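Local atomic coordinates of translation initiation factor 6 (Methanocaldococcus jannaschii, PDB entry 1G61), a protein that binds the 50S ribosomal subunit and prevents it from joining the 30S subunit to form the 70S initiation complex. Residues A[26-29]-A[30-34]; A[86-90]-A[91-95]; A[129-132]-A[133-137]; A[219-222]-A[223-227]. One frame throughout, in Å; residues are numbered along the deposited sequence.

Contact 1 of 4, residues A[26-29]-A[30-34]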
loop_
_atom_site.group_PDB
_atom_site.type_symbol
_atom_site.label_atom_id
_atom_site.label_comp_id
_atom_site.label_asym_id
_atom_site.label_seq_id
_atom_site.Cartn_x
_atom_site.Cartn_y
_atom_site.Cartn_z
ATOM N N THR A 26 1.287 6.447 8.075
ATOM C CA THR A 26 0.152 6.280 7.223
ATOM C C THR A 26 -0.187 7.600 6.556
ATOM O O THR A 26 -0.227 8.601 7.258
ATOM C CB THR A 26 -1.076 5.795 8.037
ATOM O OG1 THR A 26 -0.696 4.607 8.776
ATOM C CG2 THR A 26 -2.219 5.503 7.086
ATOM N N LEU A 27 -0.365 7.577 5.242
ATOM C CA LEU A 27 -0.758 8.775 4.495
ATOM C C LEU A 27 -2.236 8.662 4.183
ATOM O O LEU A 27 -2.668 7.605 3.698
ATOM C CB LEU A 27 0.055 8.949 3.207
ATOM C CG LEU A 27 1.589 8.916 3.331
ATOM C CD1 LEU A 27 2.207 9.419 2.035
ATOM C CD2 LEU A 27 2.148 9.749 4.443
ATOM N N LEU A 28 -2.976 9.741 4.466
ATOM C CA LEU A 28 -4.421 9.731 4.410
ATOM C C LEU A 28 -4.957 10.932 3.657
ATOM O O LEU A 28 -4.275 11.965 3.551
ATOM C CB LEU A 28 -5.030 9.762 5.834
ATOM C CG LEU A 28 -4.739 8.534 6.716
ATOM C CD1 LEU A 28 -5.113 8.786 8.153
ATOM C CD2 LEU A 28 -5.477 7.313 6.139
ATOM N N PRO A 29 -6.167 10.869 3.128
ATOM C CA PRO A 29 -6.731 12.050 2.426
ATOM C C PRO A 29 -7.045 13.197 3.370
ATOM O O PRO A 29 -7.400 12.946 4.515
ATOM C CB PRO A 29 -8.013 11.509 1.802
ATOM C CG PRO A 29 -8.228 10.172 2.335
ATOM C CD PRO A 29 -7.066 9.724 3.136
ATOM N N ILE A 30 -6.925 14.431 2.832
ATOM C CA ILE A 30 -7.194 15.587 3.698
ATOM C C ILE A 30 -8.649 15.691 4.114
ATOM O O ILE A 30 -8.925 16.395 5.101
ATOM C CB ILE A 30 -6.784 16.929 3.009
ATOM C CG1 ILE A 30 -7.543 17.217 1.693
ATOM C CG2 ILE A 30 -5.275 16.944 2.812
ATOM C CD1 ILE A 30 -7.193 18.625 1.179
ATOM N N PHE A 31 -9.565 15.012 3.425
ATOM C CA PHE A 31 -10.987 15.203 3.772
ATOM C C PHE A 31 -11.369 14.397 4.998
ATOM O O PHE A 31 -12.468 14.582 5.514
ATOM C CB PHE A 31 -11.884 14.859 2.569
ATOM C CG PHE A 31 -11.786 13.476 1.970
ATOM C CD1 PHE A 31 -12.273 12.360 2.610
ATOM C CD2 PHE A 31 -11.208 13.320 0.708
ATOM C CE1 PHE A 31 -12.183 11.080 2.031
ATOM C CE2 PHE A 31 -11.121 12.087 0.104
ATOM C CZ PHE A 31 -11.634 10.987 0.765
ATOM N N LEU A 32 -10.545 13.456 5.461
ATOM C CA LEU A 32 -10.959 12.686 6.650
ATOM C C LEU A 32 -11.052 13.556 7.888
ATOM O O LEU A 32 -10.231 14.489 8.033
ATOM C CB LEU A 32 -9.922 11.605 6.917
ATOM C CG LEU A 32 -10.025 10.313 6.128
ATOM C CD1 LEU A 32 -9.135 9.265 6.848
ATOM C CD2 LEU A 32 -11.443 9.824 5.928
ATOM N N ASP A 33 -12.040 13.274 8.749
ATOM C CA ASP A 33 -12.085 13.995 10.038
ATOM C C ASP A 33 -11.149 13.390 11.079
ATOM O O ASP A 33 -10.544 12.324 10.892
ATOM C CB ASP A 33 -13.515 14.065 10.568
ATOM C CG ASP A 33 -14.125 12.770 11.019
ATOM O OD1 ASP A 33 -15.383 12.686 11.040
ATOM O OD2 ASP A 33 -13.428 11.805 11.386
ATOM N N LYS A 34 -11.016 14.091 12.231
ATOM C CA LYS A 34 -10.029 13.690 13.219
ATOM C C LYS A 34 -10.454 12.372 13.823
ATOM O O LYS A 34 -9.599 11.545 14.132
ATOM C CB LYS A 34 -9.793 14.767 14.280
ATOM C CG LYS A 34 -8.281 14.918 14.517
ATOM C CD LYS A 34 -7.640 15.522 13.266
ATOM C CE LYS A 34 -7.536 17.041 13.374
ATOM N NZ LYS A 34 -8.254 17.763 12.280
#
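One face of the Phe31 ring is taken by Pro29. Atom CB of Pro29 sits 3.8 Å from the ring centroid, 18° off the ring normal, in a CH-pi contact offset toward the rim. Its nearest ring atom is Phe31 CE2, 3.6 Å from Pro29 CB. The next proline atom, CG, reaches Phe31 CZ at 3.8 Å. The ring and the pyrrolidine meet at a slant. Helix 15-18 adds Leu18, which touches both Pro29 and Phe31.

The motif is a type I beta turn from Pro29 to Leu32. It takes the chain out of strand 25-28 and toward helix 34-44. The turn is closed by a weak hydrogen bond of 3.3 Å from Leu32 N to Pro29 O, though the N-H points nearly straight at its acceptor (165°). The Phe31 side chain is folded back by its first torsion. CG lies between the backbone N and the carbonyl carbon (chi1 58°), and this brings the ring over the proline two residues earlier.

On the buried side, Leu32 turns its CB toward the strand end. It also touches Val37 of helix 34-44 and Gln50 of strand 47-50. Asp33 follows as the N-cap, and its OD2 accepts from Asp36 N. Back at the strand end, the methyl Leu28 CD2 meets Leu32 CD1 at 4.2 Å.

Contact 2 of 4, residues A[86-90]-A[91-95]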
loop_
_atom_site.group_PDB
_atom_site.type_symbol
_atom_site.label_atom_id
_atom_site.label_comp_id
_atom_site.label_asym_id
_atom_site.label_seq_id
_atom_site.Cartn_x
_atom_site.Cartn_y
_atom_site.Cartn_z
ATOM N N ASN A 86 8.436 17.792 5.889
ATOM C CA ASN A 86 8.341 18.386 7.227
ATOM C C ASN A 86 7.775 17.364 8.211
ATOM O O ASN A 86 8.286 17.247 9.348
ATOM C CB ASN A 86 7.485 19.669 7.175
ATOM C CG ASN A 86 7.290 20.212 8.578
ATOM O OD1 ASN A 86 6.208 20.034 9.165
ATOM N ND2 ASN A 86 8.309 20.856 9.064
ATOM N N PHE A 87 6.750 16.624 7.825
ATOM C CA PHE A 87 6.177 15.575 8.678
ATOM C C PHE A 87 7.218 14.529 9.012
ATOM O O PHE A 87 7.360 14.082 10.162
ATOM C CB PHE A 87 5.006 14.960 7.895
ATOM C CG PHE A 87 4.545 13.601 8.429
ATOM C CD1 PHE A 87 3.749 13.519 9.567
ATOM C CD2 PHE A 87 4.905 12.416 7.833
ATOM C CE1 PHE A 87 3.330 12.284 10.050
ATOM C CE2 PHE A 87 4.502 11.163 8.284
ATOM C CZ PHE A 87 3.706 11.091 9.416
ATOM N N LEU A 88 8.007 14.111 8.013
ATOM C CA LEU A 88 9.065 13.107 8.295
ATOM C C LEU A 88 10.067 13.702 9.274
ATOM O O LEU A 88 10.477 13.018 10.243
ATOM C CB LEU A 88 9.710 12.665 6.981
ATOM C CG LEU A 88 8.779 11.889 6.047
ATOM C CD1 LEU A 88 9.488 11.588 4.718
ATOM C CD2 LEU A 88 8.227 10.599 6.635
ATOM N N LYS A 89 10.499 14.936 9.080
ATOM C CA LYS A 89 11.513 15.549 9.952
ATOM C C LYS A 89 10.975 15.629 11.368
ATOM O O LYS A 89 11.662 15.343 12.369
ATOM C CB LYS A 89 11.960 16.901 9.379
ATOM C CG LYS A 89 13.050 17.584 10.202
ATOM C CD LYS A 89 13.461 18.901 9.564
ATOM C CE LYS A 89 14.865 19.288 9.990
ATOM N NZ LYS A 89 14.937 20.136 11.218
ATOM N N GLU A 90 9.732 16.086 11.530
ATOM C CA GLU A 90 9.094 16.227 12.847
ATOM C C GLU A 90 9.049 14.926 13.620
ATOM O O GLU A 90 9.044 14.917 14.861
ATOM C CB GLU A 90 7.662 16.805 12.720
ATOM C CG GLU A 90 7.664 18.286 12.335
ATOM C CD GLU A 90 7.881 19.147 13.574
ATOM O OE1 GLU A 90 7.134 19.002 14.582
ATOM O OE2 GLU A 90 8.821 19.999 13.585
ATOM N N ASN A 91 8.993 13.799 12.903
ATOM C CA ASN A 91 8.947 12.489 13.498
ATOM C C ASN A 91 10.285 11.776 13.480
ATOM O O ASN A 91 10.373 10.576 13.795
ATOM C CB ASN A 91 7.852 11.671 12.765
ATOM C CG ASN A 91 6.479 12.171 13.167
ATOM O OD1 ASN A 91 6.041 11.925 14.311
ATOM N ND2 ASN A 91 5.760 12.913 12.327
ATOM N N ASN A 92 11.338 12.512 13.136
ATOM C CA ASN A 92 12.689 11.919 13.050
ATOM C C ASN A 92 12.767 10.703 12.143
ATOM O O ASN A 92 13.503 9.741 12.441
ATOM C CB ASN A 92 13.255 11.572 14.454
ATOM C CG ASN A 92 14.776 11.483 14.376
ATOM O OD1 ASN A 92 15.439 12.131 13.563
ATOM N ND2 ASN A 92 15.313 10.620 15.212
ATOM N N LEU A 93 12.072 10.746 11.016
ATOM C CA LEU A 93 12.050 9.670 10.055
ATOM C C LEU A 93 12.921 10.009 8.850
ATOM O O LEU A 93 12.693 11.004 8.162
ATOM C CB LEU A 93 10.610 9.378 9.613
ATOM C CG LEU A 93 9.715 8.828 10.713
ATOM C CD1 LEU A 93 8.251 8.811 10.283
ATOM C CD2 LEU A 93 10.125 7.422 11.145
ATOM N N ASP A 94 13.904 9.183 8.607
ATOM C CA ASP A 94 14.856 9.378 7.523
ATOM C C ASP A 94 14.542 8.371 6.425
ATOM O O ASP A 94 14.990 7.212 6.505
ATOM C CB ASP A 94 16.257 9.175 8.097
ATOM C CG ASP A 94 17.374 9.475 7.144
ATOM O OD1 ASP A 94 17.108 9.816 5.967
ATOM O OD2 ASP A 94 18.542 9.364 7.556
ATOM N N LEU A 95 13.748 8.785 5.465
ATOM C CA LEU A 95 13.411 7.972 4.311
ATOM C C LEU A 95 14.121 8.498 3.079
ATOM O O LEU A 95 14.399 9.705 2.974
ATOM C CB LEU A 95 11.921 8.035 3.976
ATOM C CG LEU A 95 10.954 7.610 5.091
ATOM C CD1 LEU A 95 9.521 7.603 4.584
ATOM C CD2 LEU A 95 11.296 6.243 5.612
#
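Phe87 O is gripped twice by one residue, Asn91. The backbone N of Asn91 donates to Phe87 O at 3.2 Å, and the side-chain ND2 of Asn91 donates to Phe87 O at 2.9 Å. The two donors come from opposite faces of the carbonyl plane. The hydrogen bond from ND2 is moderately bent, with an N-H...O angle of 151°.

This lies at the C-terminal end of helix 78-90, which closes in a Schellman motif. Asn92 is its C-prime residue and has positive phi. Leu93 N bonds almost straight to Leu88 O at 2.9 Å. Asn92 N bonds to Lys89 O at 3.0 Å, from above the carbonyl plane and not on a lone pair. The carbonyls of Phe87, Leu88 and Lys89 thus find donors in the residues that follow the helix, and the chain turns off toward strand 96-100.

Asn91 ND2 also lies over one face of the Phe87 ring, with Asn91 ND2 3.4 Å from Phe87 CE1. Ring and amide planes are 60° apart. Phe87 CG is anti to the backbone N (chi1 163°), and this leaves one face of the ring toward Asn91 ND2. Lys47 of strand 47-50 touches both Phe87 and Asn91, and Ile25 touches Phe87 and Leu93.

The apolar side is built on Leu88. Its side chain crosses those of Leu93 and Leu95 at about a right angle. Leu88 CD2 lies 4.0 Å from Leu93 CB and 3.9 Å from Leu95 CD1.

Contact 3 of 4, residues A[129-132]-A[133-137]; sequences KDIE and DSLNV
Lys129 leaves the helix with CG opposite the backbone N (chi1 -174°), and its chain stays extended until it bends at chi4 (34°). Asp133, one turn later, has CG beside its own N (chi1 -72°). The two torsions bring the side chains together obliquely on the outer side of the helix. There Lys129 NZ meets Asp133 OD2 at 3.0 Å in a salt bridge that uses the syn lone pair of the oxygen.

The other oxygen, Asp133 OD1, takes a hydrogen from water 2 at 3.0 Å. The same water donates to Glu132 OE1 and so sits between two acidic groups, probably easing their mutual repulsion. Glu132 OE2 forms a salt bridge with Lys128.

These residues belong to helix 128-135 of a beta-alpha-beta unit, between strands 117-120 and 138-141. The side of the helix that faces the strands is largely apolar. Ile131 and Leu135 lie side by side, pointing the same way, with Ile131 CG2 3.7 Å from Leu135 CD1. Both also touch Leu71 of strand 69-73. The hydroxyl of buried Ser134 is satisfied by Asn96 O.

At the helix end, Asn136 has positive phi. Its N donates to Glu132 O at 2.8 Å from above the carbonyl plane. Water 1 donates to two carbonyls here, weakly to Glu132 O and at 3.0 Å to Val137 O.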
loop_
_atom_site.group_PDB
_atom_site.type_symbol
_atom_site.label_atom_id
_atom_site.label_comp_id
_atom_site.label_asym_id
_atom_site.label_seq_id
_atom_site.Cartn_x
_atom_site.Cartn_y
_atom_site.Cartn_z
ATOM N N LYS A 129 16.100 0.624 -11.027
ATOM C CA LYS A 129 17.194 1.027 -10.147
ATOM C C LYS A 129 16.738 2.112 -9.186
ATOM O O LYS A 129 17.111 2.070 -7.985
ATOM C CB LYS A 129 18.386 1.535 -10.977
ATOM C CG LYS A 129 19.606 1.817 -10.063
ATOM C CD LYS A 129 20.856 1.932 -10.933
ATOM C CE LYS A 129 22.031 2.518 -10.161
ATOM N NZ LYS A 129 22.045 2.110 -8.722
ATOM N N ASP A 130 15.993 3.115 -9.672
ATOM C CA ASP A 130 15.511 4.160 -8.757
ATOM C C ASP A 130 14.664 3.587 -7.615
ATOM O O ASP A 130 14.709 4.041 -6.476
ATOM C CB ASP A 130 14.635 5.122 -9.572
ATOM C CG ASP A 130 15.376 6.107 -10.418
ATOM O OD1 ASP A 130 16.617 6.301 -10.262
ATOM O OD2 ASP A 130 14.693 6.763 -11.268
ATOM N N ILE A 131 13.829 2.604 -7.964
ATOM C CA ILE A 131 12.919 1.979 -7.000
ATOM C C ILE A 131 13.750 1.161 -6.044
ATOM O O ILE A 131 13.578 1.233 -4.820
ATOM C CB ILE A 131 11.861 1.170 -7.731
ATOM C CG1 ILE A 131 10.936 2.115 -8.520
ATOM C CG2 ILE A 131 11.020 0.314 -6.807
ATOM C CD1 ILE A 131 10.037 1.326 -9.512
ATOM N N GLU A 132 14.718 0.369 -6.541
ATOM C CA GLU A 132 15.592 -0.384 -5.634
ATOM C C GLU A 132 16.355 0.489 -4.669
ATOM O O GLU A 132 16.490 0.169 -3.483
ATOM C CB GLU A 132 16.674 -1.118 -6.476
ATOM C CG GLU A 132 16.201 -2.321 -7.223
ATOM C CD GLU A 132 17.144 -2.799 -8.312
ATOM O OE1 GLU A 132 18.046 -2.076 -8.860
ATOM O OE2 GLU A 132 16.975 -3.973 -8.655
ATOM N N ASP A 133 16.895 1.597 -5.184
ATOM C CA ASP A 133 17.726 2.458 -4.329
ATOM C C ASP A 133 16.899 3.140 -3.258
ATOM O O ASP A 133 17.451 3.350 -2.146
ATOM C CB ASP A 133 18.476 3.469 -5.192
ATOM C CG ASP A 133 19.609 2.810 -6.009
ATOM O OD1 ASP A 133 19.892 1.599 -5.819
ATOM O OD2 ASP A 133 20.175 3.521 -6.839
ATOM N N SER A 134 15.641 3.486 -3.528
ATOM C CA SER A 134 14.814 4.168 -2.568
ATOM C C SER A 134 14.212 3.181 -1.565
ATOM O O SER A 134 14.303 3.384 -0.359
ATOM C CB SER A 134 13.678 4.949 -3.265
ATOM O OG SER A 134 12.746 5.373 -2.264
ATOM N N LEU A 135 13.588 2.116 -2.086
ATOM C CA LEU A 135 12.937 1.146 -1.184
ATOM C C LEU A 135 13.960 0.259 -0.475
ATOM O O LEU A 135 13.630 -0.332 0.564
ATOM C CB LEU A 135 11.948 0.302 -1.956
ATOM C CG LEU A 135 10.771 1.069 -2.577
ATOM C CD1 LEU A 135 9.843 0.063 -3.259
ATOM C CD2 LEU A 135 10.011 1.897 -1.560
ATOM N N ASN A 136 15.185 0.128 -1.033
ATOM C CA ASN A 136 16.262 -0.598 -0.387
ATOM C C ASN A 136 15.892 -2.042 -0.153
ATOM O O ASN A 136 16.233 -2.622 0.895
ATOM C CB ASN A 136 16.702 0.078 0.936
ATOM C CG ASN A 136 17.996 -0.484 1.492
ATOM O OD1 ASN A 136 18.153 -0.606 2.727
ATOM N ND2 ASN A 136 18.900 -0.768 0.605
ATOM N N VAL A 137 15.232 -2.671 -1.120
ATOM C CA VAL A 137 14.883 -4.080 -1.087
ATOM C C VAL A 137 15.084 -4.693 -2.484
ATOM O O VAL A 137 15.215 -3.973 -3.472
ATOM C CB VAL A 137 13.435 -4.333 -0.659
ATOM C CG1 VAL A 137 13.158 -3.877 0.779
ATOM C CG2 VAL A 137 12.467 -3.633 -1.615
HETATM O O HOH W 1 17.983 -2.814 -3.359
HETATM O O HOH W 2 20.379 -0.875 -7.498
#

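Contact 4 of 4, residues A[219-222]-A[223-227]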
loop_
_atom_site.group_PDB
_atom_site.type_symbol
_atom_site.label_atom_id
_atom_site.label_comp_id
_atom_site.label_asym_id
_atom_site.label_seq_id
_atom_site.Cartn_x
_atom_site.Cartn_y
_atom_site.Cartn_z
ATOM N N LEU A 219 -12.347 -13.285 7.355
ATOM C CA LEU A 219 -11.594 -14.437 7.822
ATOM C C LEU A 219 -10.370 -14.732 6.966
ATOM O O LEU A 219 -9.264 -15.028 7.413
ATOM C CB LEU A 219 -12.582 -15.617 7.834
ATOM C CG LEU A 219 -12.101 -16.879 8.500
ATOM C CD1 LEU A 219 -11.648 -16.591 9.923
ATOM C CD2 LEU A 219 -13.235 -17.912 8.503
ATOM N N ILE A 220 -10.553 -14.719 5.648
ATOM C CA ILE A 220 -9.470 -14.980 4.704
ATOM C C ILE A 220 -8.410 -13.897 4.790
ATOM O O ILE A 220 -7.193 -14.181 4.717
ATOM C CB ILE A 220 -10.053 -15.208 3.306
ATOM C CG1 ILE A 220 -10.770 -16.585 3.254
ATOM C CG2 ILE A 220 -8.992 -15.124 2.224
ATOM C CD1 ILE A 220 -11.777 -16.735 2.145
ATOM N N ILE A 221 -8.805 -12.624 4.929
ATOM C CA ILE A 221 -7.838 -11.528 5.085
ATOM C C ILE A 221 -7.018 -11.713 6.338
ATOM O O ILE A 221 -5.776 -11.566 6.316
ATOM C CB ILE A 221 -8.616 -10.211 5.137
ATOM C CG1 ILE A 221 -9.267 -9.926 3.779
ATOM C CG2 ILE A 221 -7.714 -9.064 5.609
ATOM C CD1 ILE A 221 -10.391 -8.890 3.846
ATOM N N GLU A 222 -7.653 -12.034 7.474
ATOM C CA GLU A 222 -6.960 -12.253 8.713
ATOM C C GLU A 222 -5.891 -13.346 8.576
ATOM O O GLU A 222 -4.745 -13.168 8.988
ATOM C CB GLU A 222 -7.966 -12.691 9.809
ATOM C CG GLU A 222 -8.727 -11.522 10.409
ATOM C CD GLU A 222 -10.024 -11.927 11.096
ATOM O OE1 GLU A 222 -10.237 -13.143 11.315
ATOM O OE2 GLU A 222 -10.834 -11.024 11.403
ATOM N N ASP A 223 -6.279 -14.472 7.989
ATOM C CA ASP A 223 -5.361 -15.599 7.808
ATOM C C ASP A 223 -4.200 -15.249 6.873
ATOM O O ASP A 223 -3.060 -15.595 7.156
ATOM C CB ASP A 223 -6.077 -16.845 7.252
ATOM C CG ASP A 223 -7.046 -17.465 8.234
ATOM O OD1 ASP A 223 -6.924 -17.254 9.460
ATOM O OD2 ASP A 223 -7.933 -18.218 7.760
ATOM N N ALA A 224 -4.501 -14.521 5.791
ATOM C CA ALA A 224 -3.454 -14.187 4.837
ATOM C C ALA A 224 -2.431 -13.219 5.389
ATOM O O ALA A 224 -1.253 -13.288 5.032
ATOM C CB ALA A 224 -4.122 -13.585 3.590
ATOM N N LEU A 225 -2.882 -12.289 6.257
ATOM C CA LEU A 225 -2.018 -11.228 6.728
ATOM C C LEU A 225 -1.434 -11.579 8.098
ATOM O O LEU A 225 -0.689 -10.781 8.657
ATOM C CB LEU A 225 -2.782 -9.884 6.781
ATOM C CG LEU A 225 -3.245 -9.414 5.406
ATOM C CD1 LEU A 225 -3.992 -8.091 5.512
ATOM C CD2 LEU A 225 -2.102 -9.278 4.392
ATOM N N GLY A 226 -1.787 -12.729 8.707
ATOM C CA GLY A 226 -1.307 -13.045 10.031
ATOM C C GLY A 226 -1.900 -12.198 11.118
ATOM O O GLY A 226 -1.291 -11.987 12.197
ATOM N N LEU A 227 -3.111 -11.683 10.900
ATOM C CA LEU A 227 -3.712 -10.778 11.878
ATOM C C LEU A 227 -4.837 -11.529 12.586
ATOM O O LEU A 227 -4.433 -12.314 13.478
ATOM C CB LEU A 227 -4.189 -9.490 11.215
ATOM C CG LEU A 227 -3.075 -8.642 10.588
ATOM C CD1 LEU A 227 -3.759 -7.561 9.758
ATOM C CD2 LEU A 227 -2.119 -8.063 11.621
#
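Ile221 and Leu225 run side by side, pointing the same way, one turn apart on helix 215-225. Ile221 holds CG2 trans to its backbone N, with CG1 beside the backbone N (chi1 -67°), and this puts CG2 on the side of the following turn. Leu225 has chi1 -63° and an extended chi2. Its CD1 then comes 3.8 Å from Ile221 CG2. Both residues are buried against neighbouring strands: Ile221 touches Leu162 of strand 160-163, Ile200 of strand 200-202 and Val209 of strand 207-210, and Leu225 touches Ala202.

Asp223 has CG beside its backbone N, and this CG lies 3.4 Å from Leu219 O. Glu222 extends beyond CG. Its OE1 remains 5.6 Å from Asp223 OD1.

Gly226 is the first residue to leave helical geometry, with positive phi (71°), in a Schellman motif. Leu227 N then donates to Glu222 O at 2.9 Å, in the carbonyl plane and on a lone pair. Gly226 O accepts from Lys159 NZ.

The chemistry sets a buried apolar side against an outer side that carries Glu222 and Asp223 as well as exposed Leu219 and Ile220. The like charges of Glu222 and Asp223 probably repel each other mildly, while the glycine accommodates the positive phi at the turn-off.

In the fold
From the N terminus, contact 1 comes first. It turns the chain from strand 25-28 toward helix 34-44. Contact 2 ends helix 78-90 and leads into strand 96-100. Contact 3 ends helix 128-135 and leads into strand 138-141. Contact 4 lies in the last turn of helix 215-225, close to the C terminus. Each closes only a local turn. All four are in series, and none nests in or crosses another. Contacts 1 and 2 come within about 5 Å at their nearest atoms. Strand 47-50 touches both, and strand 25-28, where contact 1 begins, also meets contact 2. Contacts 2 and 3 approach to about 6 Å between nearest atoms. Contact 4 stands apart, packed on strands 160-163, 200-202 and 207-210.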